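Local coordinates for protein 2-oxoadipate dioxygenase/decarboxylase, chloroplastic/amyloplastic (Oryza sativa, PDB 6W1K) that uses iron(II) and O2 to decarboxylate and hydroxylate 2-oxoadipate to D-2-hydroxyglutarate, a step of plant lysine catabolism, at residues I210-L224 against I230-T244. Numbering follows the deposited sequence.
Sequences INKFNKFVEDNGFKL and ILKVSPDGLLQQSST. With OOG (2-oxoadipic acid), chain F.
In the 2-oxoadipate pocket of this iron-dependent oxygenase, strand 239-243 presents alternate residues to two sides: Q241 to the substrate, Q240 and S242 to I210 and N214 of helix 210-219. The Q241 amide gives a weak hydrogen bond from NE2 to O3 of 2-oxoadipic acid at 2.7 Å; the same nitrogen is also hydrogen-bonded to E267, a ligand of the nickel ion seen here at the metal site, and OE1 accepts from N298. On the helix side, the hydroxyl of S242 donates to N214, OG to OD1 at 2.6 Å; the OG lies in the plane of the N214 carbonyl, on a lone pair of OD1. N214 has CG anti to its carbonyl carbon (chi1 -76°), which turns the amide toward the strand. Replacing N214 with a leucine would probably leave the buried S242 hydroxyl without its acceptor and press a branched apolar group against it.

Helix 210-219 runs almost parallel to strand 239-243, with 4° between axes 9.6 Å apart, and packs on the side of the strand that carries Q240 and S242, turned from the Q241 side and the substrate, in the mixed sheet of this vicinal-oxygen-chelate-like (glyoxalase clan) protein. The strand is paired antiparallel with 232-233 through a hairpin and with 258-271, which carries E267. Beside N214, I210 lays its CD1 on the Q240 carbonyl, 3.3 Å from O, and its CG2 meets L231 CD1 at 3.9 Å. The other methyl of L231, CD2, sits 3.4 Å from N211 OD1. At the surface a water donates to Q240 OE1 and weakly accepts from N211 ND2. Past the helix, the chain returns to the strand's end, where L224 forms a single beta bridge with T244, its CD2 lying against the S243 carbonyl.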
ATOM      1  N   ILE A 210      -4.598  14.594  11.428  1.00 46.13           N
ATOM      2  CA  ILE A 210      -4.224  14.449  10.018  1.00 45.13           C
ATOM      3  C   ILE A 210      -4.352  15.777   9.275  1.00 45.60           C
ATOM      4  O   ILE A 210      -3.601  16.042   8.326  1.00 44.16           O
ATOM      5  CB  ILE A 210      -5.060  13.338   9.351  1.00 44.29           C
ATOM      6  CG1 ILE A 210      -4.461  13.003   7.974  1.00 46.92           C
ATOM      7  CG2 ILE A 210      -6.507  13.725   9.308  1.00 43.13           C
ATOM      8  CD1 ILE A 210      -4.844  11.613   7.479  1.00 48.49           C
ATOM      9  N   ASN A 211      -5.281  16.638   9.687  1.00 48.05           N
ATOM     10  CA  ASN A 211      -5.397  17.941   9.041  1.00 53.27           C
ATOM     11  C   ASN A 211      -4.145  18.775   9.272  1.00 52.85           C
ATOM     12  O   ASN A 211      -3.645  19.433   8.348  1.00 53.26           O
ATOM     13  CB  ASN A 211      -6.637  18.674   9.540  1.00 58.49           C
ATOM     14  CG  ASN A 211      -7.901  18.255   8.804  1.00 64.06           C
ATOM     15  OD1 ASN A 211      -7.893  18.072   7.583  1.00 64.33           O
ATOM     16  ND2 ASN A 211      -8.997  18.104   9.544  1.00 69.19           N
ATOM     17  N   LYS A 212      -3.605  18.707  10.477  1.00 53.60           N
ATOM     18  CA  LYS A 212      -2.335  19.366  10.828  1.00 54.32           C
ATOM     19  C   LYS A 212      -1.216  18.663  10.064  1.00 48.94           C
ATOM     20  O   LYS A 212      -0.344  19.340   9.562  1.00 47.16           O
ATOM     21  CB  LYS A 212      -2.058  19.276  12.326  1.00 63.21           C
ATOM     22  CG  LYS A 212      -2.306  20.554  13.102  1.00 77.42           C
ATOM     23  CD  LYS A 212      -3.752  20.783  13.403  1.00 90.64           C
ATOM     24  CE  LYS A 212      -3.982  21.985  14.297  1.00 92.88           C
ATOM     25  NZ  LYS A 212      -3.519  21.736  15.681  1.00 91.66           N
ATOM     26  N   PHE A 213      -1.255  17.336   9.980  1.00 45.34           N
ATOM     27  CA  PHE A 213      -0.239  16.585   9.253  1.00 43.94           C
ATOM     28  C   PHE A 213      -0.192  17.009   7.784  1.00 45.11           C
ATOM     29  O   PHE A 213       0.881  17.254   7.230  1.00 44.68           O
ATOM     30  CB  PHE A 213      -0.497  15.077   9.343  1.00 41.75           C
ATOM     31  CG  PHE A 213       0.647  14.257   8.824  1.00 41.76           C
ATOM     32  CD1 PHE A 213       1.587  13.735   9.702  1.00 42.92           C
ATOM     33  CD2 PHE A 213       0.816  14.038   7.450  1.00 39.61           C
ATOM     34  CE1 PHE A 213       2.655  13.011   9.239  1.00 41.67           C
ATOM     35  CE2 PHE A 213       1.898  13.332   6.986  1.00 39.37           C
ATOM     36  CZ  PHE A 213       2.813  12.796   7.887  1.00 40.69           C
ATOM     37  N   ASN A 214      -1.358  17.113   7.148  1.00 46.37           N
ATOM     38  CA  ASN A 214      -1.395  17.516   5.744  1.00 47.03           C
ATOM     39  C   ASN A 214      -0.747  18.879   5.535  1.00 49.80           C
ATOM     40  O   ASN A 214      -0.004  19.081   4.562  1.00 49.09           O
ATOM     41  CB  ASN A 214      -2.835  17.528   5.243  1.00 45.91           C
ATOM     42  CG  ASN A 214      -3.362  16.141   4.985  1.00 44.76           C
ATOM     43  OD1 ASN A 214      -2.610  15.165   4.995  1.00 43.26           O
ATOM     44  ND2 ASN A 214      -4.663  16.034   4.785  1.00 44.58           N
ATOM     45  N   LYS A 215      -1.007  19.831   6.435  1.00 51.62           N
ATOM     46  CA  LYS A 215      -0.415  21.158   6.277  1.00 54.72           C
ATOM     47  C   LYS A 215       1.098  21.110   6.500  1.00 51.92           C
ATOM     48  O   LYS A 215       1.856  21.819   5.831  1.00 51.30           O
ATOM     49  CB  LYS A 215      -1.076  22.150   7.230  1.00 63.31           C
ATOM     50  CG  LYS A 215      -0.490  23.556   7.179  1.00 73.49           C
ATOM     51  CD  LYS A 215      -0.401  24.150   8.570  1.00 84.88           C
ATOM     52  CE  LYS A 215      -0.520  25.680   8.562  1.00 91.62           C
ATOM     53  NZ  LYS A 215      -0.025  26.315   7.294  1.00 92.31           N
ATOM     54  N   PHE A 216       1.556  20.271   7.428  1.00 51.54           N
ATOM     55  CA  PHE A 216       2.989  20.028   7.595  1.00 51.14           C
ATOM     56  C   PHE A 216       3.626  19.529   6.292  1.00 47.17           C
ATOM     57  O   PHE A 216       4.695  20.001   5.899  1.00 45.98           O
ATOM     58  CB  PHE A 216       3.192  19.027   8.748  1.00 52.57           C
ATOM     59  CG  PHE A 216       4.615  18.548   8.919  1.00 57.51           C
ATOM     60  CD1 PHE A 216       5.013  17.316   8.396  1.00 57.98           C
ATOM     61  CD2 PHE A 216       5.546  19.319   9.605  1.00 57.88           C
ATOM     62  CE1 PHE A 216       6.313  16.868   8.535  1.00 57.87           C
ATOM     63  CE2 PHE A 216       6.844  18.875   9.759  1.00 60.89           C
ATOM     64  CZ  PHE A 216       7.231  17.638   9.221  1.00 59.23           C
ATOM     65  N   VAL A 217       2.985  18.591   5.601  1.00 43.54           N
ATOM     66  CA  VAL A 217       3.572  18.070   4.372  1.00 42.41           C
ATOM     67  C   VAL A 217       3.588  19.146   3.296  1.00 45.08           C
ATOM     68  O   VAL A 217       4.603  19.354   2.617  1.00 44.19           O
ATOM     69  CB  VAL A 217       2.806  16.818   3.913  1.00 40.55           C
ATOM     70  CG1 VAL A 217       3.241  16.393   2.507  1.00 39.79           C
ATOM     71  CG2 VAL A 217       3.027  15.723   4.870  1.00 39.06           C
ATOM     72  N   GLU A 218       2.480  19.878   3.151  1.00 49.54           N
ATOM     73  CA  GLU A 218       2.407  20.908   2.118  1.00 55.19           C
ATOM     74  C   GLU A 218       3.364  22.058   2.395  1.00 52.90           C
ATOM     75  O   GLU A 218       3.882  22.681   1.455  1.00 52.35           O
ATOM     76  CB  GLU A 218       0.976  21.433   2.011  1.00 63.47           C
ATOM     77  CG  GLU A 218      -0.023  20.416   1.459  1.00 75.11           C
ATOM     78  CD  GLU A 218      -1.468  20.922   1.489  1.00 87.08           C
ATOM     79  OE1 GLU A 218      -1.848  21.639   2.448  1.00 84.50           O
ATOM     80  OE2 GLU A 218      -2.219  20.601   0.539  1.00 85.90           O
ATOM     81  N   ASP A 219       3.611  22.369   3.666  1.00 56.26           N
ATOM     82  CA  ASP A 219       4.520  23.467   3.959  1.00 58.96           C
ATOM     83  C   ASP A 219       5.984  23.079   3.801  1.00 56.71           C
ATOM     84  O   ASP A 219       6.836  23.969   3.727  1.00 55.04           O
ATOM     85  CB  ASP A 219       4.255  24.008   5.362  1.00 70.43           C
ATOM     86  CG  ASP A 219       2.976  24.841   5.430  1.00 80.32           C
ATOM     87  OD1 ASP A 219       2.423  24.969   6.540  1.00 80.50           O
ATOM     88  OD2 ASP A 219       2.512  25.359   4.379  1.00 80.71           O
ATOM     89  N   ASN A 220       6.289  21.791   3.712  1.00 53.89           N
ATOM     90  CA  ASN A 220       7.628  21.324   3.374  1.00 54.59           C
ATOM     91  C   ASN A 220       7.810  21.098   1.876  1.00 52.98           C
ATOM     92  O   ASN A 220       8.848  20.575   1.465  1.00 54.46           O
ATOM     93  CB  ASN A 220       7.941  20.047   4.148  1.00 58.11           C
ATOM     94  CG  ASN A 220       8.446  20.338   5.546  1.00 62.39           C
ATOM     95  OD1 ASN A 220       9.566  20.824   5.724  1.00 62.13           O
ATOM     96  ND2 ASN A 220       7.614  20.067   6.546  1.00 61.32           N
ATOM     97  N   GLY A 221       6.829  21.484   1.060  1.00 51.62           N
ATOM     98  CA  GLY A 221       6.999  21.546  -0.375  1.00 50.98           C
ATOM     99  C   GLY A 221       6.452  20.383  -1.173  1.00 51.43           C
ATOM    100  O   GLY A 221       6.678  20.331  -2.392  1.00 53.63           O
ATOM    101  N   PHE A 222       5.727  19.468  -0.547  1.00 50.27           N
ATOM    102  CA  PHE A 222       5.236  18.273  -1.221  1.00 51.29           C
ATOM    103  C   PHE A 222       3.750  18.400  -1.532  1.00 56.65           C
ATOM    104  O   PHE A 222       2.994  19.036  -0.793  1.00 56.59           O
ATOM    105  CB  PHE A 222       5.493  17.025  -0.369  1.00 48.29           C
ATOM    106  CG  PHE A 222       6.939  16.836  -0.015  1.00 46.75           C
ATOM    107  CD1 PHE A 222       7.863  16.474  -0.986  1.00 46.66           C
ATOM    108  CD2 PHE A 222       7.378  17.040   1.279  1.00 46.55           C
ATOM    109  CE1 PHE A 222       9.199  16.325  -0.670  1.00 46.03           C
ATOM    110  CE2 PHE A 222       8.712  16.885   1.605  1.00 45.67           C
ATOM    111  CZ  PHE A 222       9.622  16.529   0.630  1.00 46.74           C
ATOM    112  N   LYS A 223       3.355  17.778  -2.641  1.00 54.76           N
ATOM    113  CA  LYS A 223       2.005  17.886  -3.199  1.00 54.34           C
ATOM    114  C   LYS A 223       1.172  16.675  -2.773  1.00 45.55           C
ATOM    115  O   LYS A 223       1.631  15.557  -2.970  1.00 42.74           O
ATOM    116  CB  LYS A 223       2.090  17.940  -4.721  1.00 66.38           C
ATOM    117  CG  LYS A 223       0.878  18.540  -5.406  1.00 78.04           C
ATOM    118  CD  LYS A 223       0.935  18.472  -6.912  1.00 91.44           C
ATOM    119  CE  LYS A 223       2.142  19.180  -7.482  1.00 91.98           C
ATOM    120  NZ  LYS A 223       2.138  20.613  -7.108  1.00 90.46           N
ATOM    121  N   LEU A 224      -0.011  16.898  -2.219  1.00 41.16           N
ATOM    122  CA  LEU A 224      -0.915  15.818  -1.878  1.00 39.16           C
ATOM    123  C   LEU A 224      -1.845  15.487  -3.041  1.00 37.60           C
ATOM    124  O   LEU A 224      -2.247  16.364  -3.802  1.00 36.66           O
ATOM    125  CB  LEU A 224      -1.744  16.211  -0.654  1.00 39.44           C
ATOM    126  CG  LEU A 224      -0.931  16.477   0.617  1.00 41.46           C
ATOM    127  CD1 LEU A 224      -1.806  16.989   1.758  1.00 43.60           C
ATOM    128  CD2 LEU A 224      -0.213  15.218   1.043  1.00 41.43           C
ATOM    129  N   ILE A 230      -7.964  16.691  -0.691  1.00 45.99           N
ATOM    130  CA  ILE A 230      -6.719  16.175  -0.147  1.00 45.39           C
ATOM    131  C   ILE A 230      -6.967  15.201   0.995  1.00 42.39           C
ATOM    132  O   ILE A 230      -6.081  14.409   1.324  1.00 41.74           O
ATOM    133  CB  ILE A 230      -5.796  17.320   0.310  1.00 48.89           C
ATOM    134  CG1 ILE A 230      -6.503  18.231   1.316  1.00 51.54           C
ATOM    135  CG2 ILE A 230      -5.319  18.148  -0.917  1.00 47.83           C
ATOM    136  CD1 ILE A 230      -5.535  19.128   2.084  1.00 53.05           C
ATOM    137  N   LEU A 231      -8.145  15.225   1.602  1.00 41.47           N
ATOM    138  CA  LEU A 231      -8.465  14.356   2.731  1.00 41.50           C
ATOM    139  C   LEU A 231      -9.689  13.522   2.375  1.00 40.25           C
ATOM    140  O   LEU A 231     -10.792  14.057   2.243  1.00 40.94           O
ATOM    141  CB  LEU A 231      -8.721  15.175   3.997  1.00 42.43           C
ATOM    142  CG  LEU A 231      -8.938  14.338   5.258  1.00 44.60           C
ATOM    143  CD1 LEU A 231      -7.660  13.568   5.616  1.00 43.80           C
ATOM    144  CD2 LEU A 231      -9.394  15.237   6.401  1.00 45.66           C
ATOM    145  N   LYS A 232      -9.490  12.221   2.227  1.00 38.88           N
ATOM    146  CA  LYS A 232     -10.582  11.290   1.980  1.00 40.19           C
ATOM    147  C   LYS A 232     -11.144  10.823   3.316  1.00 41.80           C
ATOM    148  O   LYS A 232     -10.414  10.254   4.135  1.00 41.77           O
ATOM    149  CB  LYS A 232     -10.086  10.091   1.168  1.00 41.11           C
ATOM    150  CG  LYS A 232      -9.837  10.402  -0.309  1.00 42.51           C
ATOM    151  CD  LYS A 232      -8.622  11.285  -0.505  1.00 45.60           C
ATOM    152  CE  LYS A 232      -8.071  11.154  -1.917  1.00 46.72           C
ATOM    153  NZ  LYS A 232      -7.259  12.324  -2.340  1.00 47.60           N
ATOM    154  N   VAL A 233     -12.440  11.001   3.498  1.00 44.57           N
ATOM    155  CA  VAL A 233     -13.116  10.679   4.745  1.00 51.12           C
ATOM    156  C   VAL A 233     -14.174   9.622   4.469  1.00 47.22           C
ATOM    157  O   VAL A 233     -15.029   9.801   3.591  1.00 44.87           O
ATOM    158  CB  VAL A 233     -13.760  11.924   5.384  1.00 50.51           C
ATOM    159  CG1 VAL A 233     -14.542  11.503   6.614  1.00 49.83           C
ATOM    160  CG2 VAL A 233     -12.712  12.986   5.712  1.00 50.42           C
ATOM    161  N   SER A 234     -14.062   8.565   5.287  1.00 47.53           N
ATOM    162  CA  SER A 234     -14.888   7.411   5.088  1.00 50.37           C
ATOM    163  C   SER A 234     -16.253   7.903   5.465  1.00 51.45           C
ATOM    164  O   SER A 234     -16.486   8.795   6.266  1.00 49.23           O
ATOM    165  CB  SER A 234     -14.577   6.235   5.861  1.00 59.04           C
ATOM    166  OG  SER A 234     -14.576   6.558   7.207  1.00 66.29           O
ATOM    167  N   PRO A 235     -17.505   7.294   4.976  1.00 51.06           N
ATOM    168  CA  PRO A 235     -18.882   7.710   5.273  1.00 52.67           C
ATOM    169  C   PRO A 235     -19.214   7.710   6.761  1.00 53.30           C
ATOM    170  O   PRO A 235     -20.039   8.514   7.197  1.00 53.24           O
ATOM    171  CB  PRO A 235     -19.729   6.690   4.496  1.00 52.89           C
ATOM    172  CG  PRO A 235     -18.864   6.248   3.379  1.00 53.12           C
ATOM    173  CD  PRO A 235     -17.451   6.245   3.940  1.00 52.75           C
ATOM    174  N   ASP A 236     -18.597   6.841   7.564  1.00 54.41           N
ATOM    175  CA  ASP A 236     -18.808   6.897   9.003  1.00 56.01           C
ATOM    176  C   ASP A 236     -17.945   7.954   9.680  1.00 52.17           C
ATOM    177  O   ASP A 236     -18.059   8.140  10.892  1.00 51.77           O
ATOM    178  CB  ASP A 236     -18.549   5.516   9.639  1.00 58.60           C
ATOM    179  CG  ASP A 236     -17.102   4.988   9.414  1.00 61.61           C
ATOM    180  OD1 ASP A 236     -16.240   5.699   8.875  1.00 59.21           O
ATOM    181  OD2 ASP A 236     -16.804   3.837   9.791  1.00 66.25           O
ATOM    182  N   GLY A 237     -17.065   8.621   8.942  1.00 51.33           N
ATOM    183  CA  GLY A 237     -16.235   9.660   9.508  1.00 50.13           C
ATOM    184  C   GLY A 237     -14.987   9.196  10.232  1.00 47.35           C
ATOM    185  O   GLY A 237     -14.192  10.049  10.643  1.00 47.11           O
ATOM    186  N   LEU A 238     -14.766   7.884  10.370  1.00 45.86           N
ATOM    187  CA  LEU A 238     -13.746   7.341  11.266  1.00 45.03           C
ATOM    188  C   LEU A 238     -12.430   6.988  10.585  1.00 43.88           C
ATOM    189  O   LEU A 238     -11.422   6.801  11.280  1.00 44.23           O
ATOM    190  CB  LEU A 238     -14.293   6.087  11.962  1.00 46.26           C
ATOM    191  CG  LEU A 238     -15.651   6.318  12.637  1.00 48.87           C
ATOM    192  CD1 LEU A 238     -16.132   5.040  13.320  1.00 51.68           C
ATOM    193  CD2 LEU A 238     -15.623   7.480  13.636  1.00 47.70           C
ATOM    194  N   LEU A 239     -12.400   6.898   9.260  1.00 42.16           N
ATOM    195  CA  LEU A 239     -11.173   6.616   8.534  1.00 41.01           C
ATOM    196  C   LEU A 239     -10.904   7.790   7.606  1.00 38.45           C
ATOM    197  O   LEU A 239     -11.695   8.061   6.694  1.00 38.34           O
ATOM    198  CB  LEU A 239     -11.281   5.307   7.768  1.00 40.77           C
ATOM    199  CG  LEU A 239     -10.065   5.004   6.883  1.00 42.96           C
ATOM    200  CD1 LEU A 239      -8.770   4.847   7.722  1.00 40.99           C
ATOM    201  CD2 LEU A 239     -10.367   3.731   6.073  1.00 42.24           C
ATOM    202  N   GLN A 240      -9.807   8.494   7.857  1.00 37.06           N
ATOM    203  CA  GLN A 240      -9.440   9.688   7.107  1.00 39.51           C
ATOM    204  C   GLN A 240      -8.043   9.499   6.536  1.00 40.02           C
ATOM    205  O   GLN A 240      -7.099   9.175   7.267  1.00 38.82           O
ATOM    206  CB  GLN A 240      -9.521  10.929   8.005  1.00 41.50           C
ATOM    207  CG  GLN A 240     -10.761  10.947   8.886  1.00 44.85           C
ATOM    208  CD  GLN A 240     -11.042  12.313   9.514  1.00 48.45           C
ATOM    209  OE1 GLN A 240     -10.223  13.230   9.444  1.00 50.19           O
ATOM    210  NE2 GLN A 240     -12.206  12.441  10.144  1.00 49.84           N
ATOM    211  N   GLN A 241      -7.907   9.690   5.227  1.00 37.29           N
ATOM    212  CA  GLN A 241      -6.679   9.299   4.544  1.00 34.77           C
ATOM    213  C   GLN A 241      -6.249  10.382   3.578  1.00 32.64           C
ATOM    214  O   GLN A 241      -7.088  11.050   2.968  1.00 32.42           O
ATOM    215  CB  GLN A 241      -6.871   7.990   3.806  1.00 34.65           C
ATOM    216  CG  GLN A 241      -7.172   6.795   4.697  1.00 34.75           C
ATOM    217  CD  GLN A 241      -7.579   5.586   3.884  1.00 36.26           C
ATOM    218  OE1 GLN A 241      -8.762   5.339   3.639  1.00 37.39           O
ATOM    219  NE2 GLN A 241      -6.590   4.814   3.470  1.00 35.46           N
ATOM    220  N   SER A 242      -4.935  10.581   3.488  1.00 32.74           N
ATOM    221  CA  SER A 242      -4.326  11.460   2.492  1.00 34.08           C
ATOM    222  C   SER A 242      -3.080  10.764   1.957  1.00 32.04           C
ATOM    223  O   SER A 242      -2.587   9.796   2.546  1.00 30.97           O
ATOM    224  CB  SER A 242      -3.995  12.832   3.083  1.00 37.74           C
ATOM    225  OG  SER A 242      -3.133  12.697   4.190  1.00 40.92           O
ATOM    226  N   SER A 243      -2.572  11.249   0.822  1.00 32.25           N
ATOM    227  CA  SER A 243      -1.458  10.590   0.146  1.00 32.38           C
ATOM    228  C   SER A 243      -0.719  11.614  -0.705  1.00 33.43           C
ATOM    229  O   SER A 243      -1.316  12.577  -1.181  1.00 33.03           O
ATOM    230  CB  SER A 243      -1.901   9.440  -0.767  1.00 31.77           C
ATOM    231  OG  SER A 243      -2.661   9.901  -1.859  1.00 32.62           O
ATOM    232  N   THR A 244       0.586  11.398  -0.890  1.00 32.83           N
ATOM    233  CA  THR A 244       1.351  12.240  -1.788  1.00 32.51           C
ATOM    234  C   THR A 244       1.096  11.808  -3.226  1.00 30.74           C
ATOM    235  O   THR A 244       0.660  10.684  -3.501  1.00 29.54           O
ATOM    236  CB  THR A 244       2.852  12.163  -1.503  1.00 32.33           C
ATOM    237  OG1 THR A 244       3.279  10.798  -1.543  1.00 32.65           O
ATOM    238  CG2 THR A 244       3.207  12.785  -0.165  1.00 32.67           C
TER
HETATM  239  C2  OOG F 402      -3.883   0.989  -3.107  1.00 78.91           C
HETATM  240  C3  OOG F 402      -4.840   2.161  -2.884  1.00 79.22           C
HETATM  241  C4  OOG F 402      -5.862   1.810  -1.797  1.00 79.11           C
HETATM  242  C6  OOG F 402      -6.125   2.520   0.741  1.00 77.31           C
HETATM  243  O4  OOG F 402      -7.378   2.448   0.683  1.00 77.02           O
HETATM  244  O3  OOG F 402      -5.580   3.043   1.737  1.00 76.29           O
HETATM  245  C5  OOG F 402      -5.270   1.974  -0.397  1.00 78.50           C
HETATM  246  C1  OOG F 402      -2.991   1.202  -4.339  1.00 77.90           C
HETATM  247  O1  OOG F 402      -2.434   0.285  -4.834  1.00 76.90           O
HETATM  248  O2  OOG F 402      -2.812   2.468  -4.899  1.00 77.46           O
HETATM  249  O5  OOG F 402      -4.148   1.680  -0.180  1.00 78.85           O
HETATM  250  O   HOH W   1     -11.084  15.716   9.621  1.00 62.01           O